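Local coordinates for protein farnesyltransferase, putative (Trypanosoma cruzi, PDB 3WCA) that probably catalyses the magnesium-dependent condensation of two farnesyl diphosphate molecules to squalene, the first step from farnesyl diphosphate toward lanosterol, at residues Ala43-Glu48 with Arg314-Ser319. The protein carries 1 engineered substitution. Numbering follows the deposited sequence.
Sequences AVVIME and RIFHYS
With nearly equal first torsions, chi1 175° in Val-44 and -173° in Val-45, the two valines offer different branches to Phe-316. Val-44 uses CG1, held opposite its own nitrogen, and this methyl lies 3.5 Å from CE2 of Phe-316. Val-45 uses CG2, set opposite the carbonyl carbon, which comes within 3.5 Å of Phe-316 CZ. Phe-316 reaches across with the far end of its ring. Both methyls approach that ring obliquely, in apolar packing. Glu-48 adds a looser approach near the ring plane, its OE2 lying 4.4 Å from CD2 of Phe-316 at the edge. No hydrogen bond joins the segments, and the backbones stay well apart, with 8.3 Å between CA of Val-45 and CA of Phe-316. The Val-45 side chain is about 7 Å from the bound farnesyl thiodiphosphate, too far to touch it. Within the all-helical fold of the squalene/phytoene synthase family, this is plain packing away from the magnesium site, joining helix 40-45 and the 3-10 segment 46-48 to the last turn of helix 309-318. Phe-316 also packs on Ile-282 and Met-286 of helix 274-294, while Ile-46 turns to helices 26-38 and 51-72.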
ATOM      1  N   ALA A  43     -11.151   3.933  -4.036  1.00 35.38           N
ATOM      2  CA  ALA A  43     -12.304   4.771  -4.348  1.00 36.89           C
ATOM      3  C   ALA A  43     -13.530   4.494  -3.484  1.00 37.62           C
ATOM      4  O   ALA A  43     -14.459   5.290  -3.456  1.00 39.96           O
ATOM      5  CB  ALA A  43     -12.667   4.646  -5.843  1.00 32.11           C
ATOM      6  N   VAL A  44     -13.546   3.364  -2.790  1.00 38.96           N
ATOM      7  CA  VAL A  44     -14.669   3.058  -1.930  1.00 37.99           C
ATOM      8  C   VAL A  44     -14.322   3.569  -0.547  1.00 37.00           C
ATOM      9  O   VAL A  44     -15.097   4.286   0.084  1.00 37.68           O
ATOM     10  CB  VAL A  44     -14.937   1.539  -1.833  1.00 40.07           C
ATOM     11  CG1 VAL A  44     -16.049   1.278  -0.829  1.00 40.30           C
ATOM     12  CG2 VAL A  44     -15.331   0.978  -3.196  1.00 41.40           C
ATOM     13  N   VAL A  45     -13.139   3.197  -0.087  1.00 33.86           N
ATOM     14  CA  VAL A  45     -12.687   3.584   1.235  1.00 32.95           C
ATOM     15  C   VAL A  45     -12.584   5.090   1.403  1.00 31.56           C
ATOM     16  O   VAL A  45     -12.900   5.621   2.464  1.00 30.00           O
ATOM     17  CB  VAL A  45     -11.316   2.960   1.544  1.00 35.21           C
ATOM     18  CG1 VAL A  45     -10.938   3.231   2.980  1.00 32.27           C
ATOM     19  CG2 VAL A  45     -11.365   1.463   1.276  1.00 37.20           C
ATOM     20  N   ILE A  46     -12.140   5.778   0.356  1.00 28.62           N
ATOM     21  CA  ILE A  46     -11.988   7.214   0.425  1.00 29.56           C
ATOM     22  C   ILE A  46     -13.317   7.914   0.739  1.00 30.63           C
ATOM     23  O   ILE A  46     -13.327   9.019   1.270  1.00 32.09           O
ATOM     24  CB  ILE A  46     -11.400   7.768  -0.896  1.00 30.40           C
ATOM     25  CG1 ILE A  46     -10.814   9.162  -0.658  1.00 28.39           C
ATOM     26  CG2 ILE A  46     -12.478   7.810  -1.985  1.00 26.49           C
ATOM     27  CD1 ILE A  46     -10.299   9.831  -1.923  1.00 29.67           C
ATOM     28  N   MET A  47     -14.433   7.262   0.437  1.00 30.64           N
ATOM     29  CA  MET A  47     -15.738   7.863   0.686  1.00 33.09           C
ATOM     30  C   MET A  47     -16.063   8.008   2.168  1.00 32.01           C
ATOM     31  O   MET A  47     -17.014   8.695   2.531  1.00 34.42           O
ATOM     32  CB  MET A  47     -16.833   7.058  -0.023  1.00 35.17           C
ATOM     33  CG  MET A  47     -16.744   7.120  -1.547  1.00 37.89           C
ATOM     34  SD  MET A  47     -16.711   8.838  -2.176  1.00 43.55           S
ATOM     35  CE  MET A  47     -15.814   8.620  -3.731  1.00 43.69           C
ATOM     36  N   GLU A  48     -15.275   7.353   3.015  1.00 32.20           N
ATOM     37  CA  GLU A  48     -15.434   7.424   4.469  1.00 30.51           C
ATOM     38  C   GLU A  48     -15.046   8.821   4.966  1.00 31.67           C
ATOM     39  O   GLU A  48     -15.496   9.270   6.023  1.00 34.11           O
ATOM     40  CB  GLU A  48     -14.513   6.411   5.161  1.00 30.86           C
ATOM     41  CG  GLU A  48     -14.867   4.929   4.974  1.00 33.07           C
ATOM     42  CD  GLU A  48     -16.287   4.601   5.417  1.00 33.97           C
ATOM     43  OE1 GLU A  48     -16.791   5.252   6.356  1.00 34.94           O
ATOM     44  OE2 GLU A  48     -16.895   3.683   4.831  1.00 37.66           O
ATOM     45  N   ARG A 314     -18.437  -7.027   5.687  1.00 27.74           N
ATOM     46  CA  ARG A 314     -18.417  -7.063   7.141  1.00 26.36           C
ATOM     47  C   ARG A 314     -17.311  -6.172   7.683  1.00 27.79           C
ATOM     48  O   ARG A 314     -17.509  -5.455   8.667  1.00 25.21           O
ATOM     49  CB  ARG A 314     -18.216  -8.492   7.637  1.00 28.88           C
ATOM     50  CG  ARG A 314     -18.380  -8.675   9.146  1.00 33.81           C
ATOM     51  CD  ARG A 314     -17.983 -10.092   9.579  1.00 34.35           C
ATOM     52  NE  ARG A 314     -18.663 -11.102   8.775  1.00 38.56           N
ATOM     53  CZ  ARG A 314     -18.050 -12.062   8.080  1.00 40.30           C
ATOM     54  NH1 ARG A 314     -16.721 -12.164   8.079  1.00 38.33           N
ATOM     55  NH2 ARG A 314     -18.772 -12.924   7.379  1.00 39.48           N
ATOM     56  N   ILE A 315     -16.142  -6.229   7.051  1.00 26.87           N
ATOM     57  CA  ILE A 315     -15.014  -5.410   7.491  1.00 25.46           C
ATOM     58  C   ILE A 315     -15.363  -3.921   7.335  1.00 27.03           C
ATOM     59  O   ILE A 315     -15.122  -3.119   8.232  1.00 27.99           O
ATOM     60  CB  ILE A 315     -13.738  -5.749   6.684  1.00 23.10           C
ATOM     61  CG1 ILE A 315     -13.216  -7.125   7.122  1.00 24.11           C
ATOM     62  CG2 ILE A 315     -12.686  -4.625   6.855  1.00 22.99           C
ATOM     63  CD1 ILE A 315     -12.085  -7.690   6.270  1.00 20.22           C
ATOM     64  N   PHE A 316     -15.936  -3.560   6.198  1.00 28.14           N
ATOM     65  CA  PHE A 316     -16.327  -2.182   5.984  1.00 33.13           C
ATOM     66  C   PHE A 316     -17.361  -1.729   7.014  1.00 35.13           C
ATOM     67  O   PHE A 316     -17.345  -0.576   7.470  1.00 34.72           O
ATOM     68  CB  PHE A 316     -16.905  -1.999   4.584  1.00 33.40           C
ATOM     69  CG  PHE A 316     -15.897  -1.561   3.568  1.00 36.03           C
ATOM     70  CD1 PHE A 316     -15.019  -2.478   2.992  1.00 39.53           C
ATOM     71  CD2 PHE A 316     -15.817  -0.225   3.187  1.00 36.74           C
ATOM     72  CE1 PHE A 316     -14.075  -2.071   2.043  1.00 37.98           C
ATOM     73  CE2 PHE A 316     -14.882   0.193   2.246  1.00 38.67           C
ATOM     74  CZ  PHE A 316     -14.009  -0.735   1.672  1.00 38.32           C
ATOM     75  N   HIS A 317     -18.238  -2.642   7.401  1.00 35.17           N
ATOM     76  CA  HIS A 317     -19.283  -2.309   8.345  1.00 37.22           C
ATOM     77  C   HIS A 317     -18.852  -2.035   9.772  1.00 37.29           C
ATOM     78  O   HIS A 317     -19.307  -1.063  10.375  1.00 38.44           O
ATOM     79  CB  HIS A 317     -20.355  -3.398   8.385  1.00 40.19           C
ATOM     80  CG  HIS A 317     -21.450  -3.099   9.358  1.00 43.45           C
ATOM     81  ND1 HIS A 317     -22.455  -2.193   9.087  1.00 45.11           N
ATOM     82  CD2 HIS A 317     -21.629  -3.487  10.643  1.00 44.37           C
ATOM     83  CE1 HIS A 317     -23.202  -2.033  10.165  1.00 45.37           C
ATOM     84  NE2 HIS A 317     -22.721  -2.805  11.124  1.00 45.70           N
ATOM     85  N   TYR A 318     -17.989  -2.884  10.315  1.00 35.77           N
ATOM     86  CA  TYR A 318     -17.562  -2.741  11.701  1.00 38.42           C
ATOM     87  C   TYR A 318     -16.313  -1.936  12.021  1.00 38.27           C
ATOM     88  O   TYR A 318     -16.124  -1.552  13.173  1.00 39.42           O
ATOM     89  CB  TYR A 318     -17.423  -4.125  12.337  1.00 43.05           C
ATOM     90  CG  TYR A 318     -18.740  -4.822  12.579  1.00 47.58           C
ATOM     91  CD1 TYR A 318     -19.514  -4.522  13.699  1.00 50.50           C
ATOM     92  CD2 TYR A 318     -19.220  -5.774  11.680  1.00 50.65           C
ATOM     93  CE1 TYR A 318     -20.737  -5.155  13.919  1.00 52.57           C
ATOM     94  CE2 TYR A 318     -20.438  -6.411  11.887  1.00 52.93           C
ATOM     95  CZ  TYR A 318     -21.193  -6.098  13.008  1.00 54.65           C
ATOM     96  OH  TYR A 318     -22.403  -6.731  13.216  1.00 57.54           O
ATOM     97  N   SER A 319     -15.459  -1.680  11.036  1.00 37.43           N
ATOM     98  CA  SER A 319     -14.236  -0.919  11.289  1.00 36.91           C
ATOM     99  C   SER A 319     -14.493   0.582  11.409  1.00 38.16           C
ATOM    100  O   SER A 319     -13.834   1.377  10.737  1.00 38.10           O
ATOM    101  CB  SER A 319     -13.217  -1.153  10.172  1.00 38.72           C
ATOM    102  OG  SER A 319     -12.954  -2.531  10.001  1.00 40.65           O
TER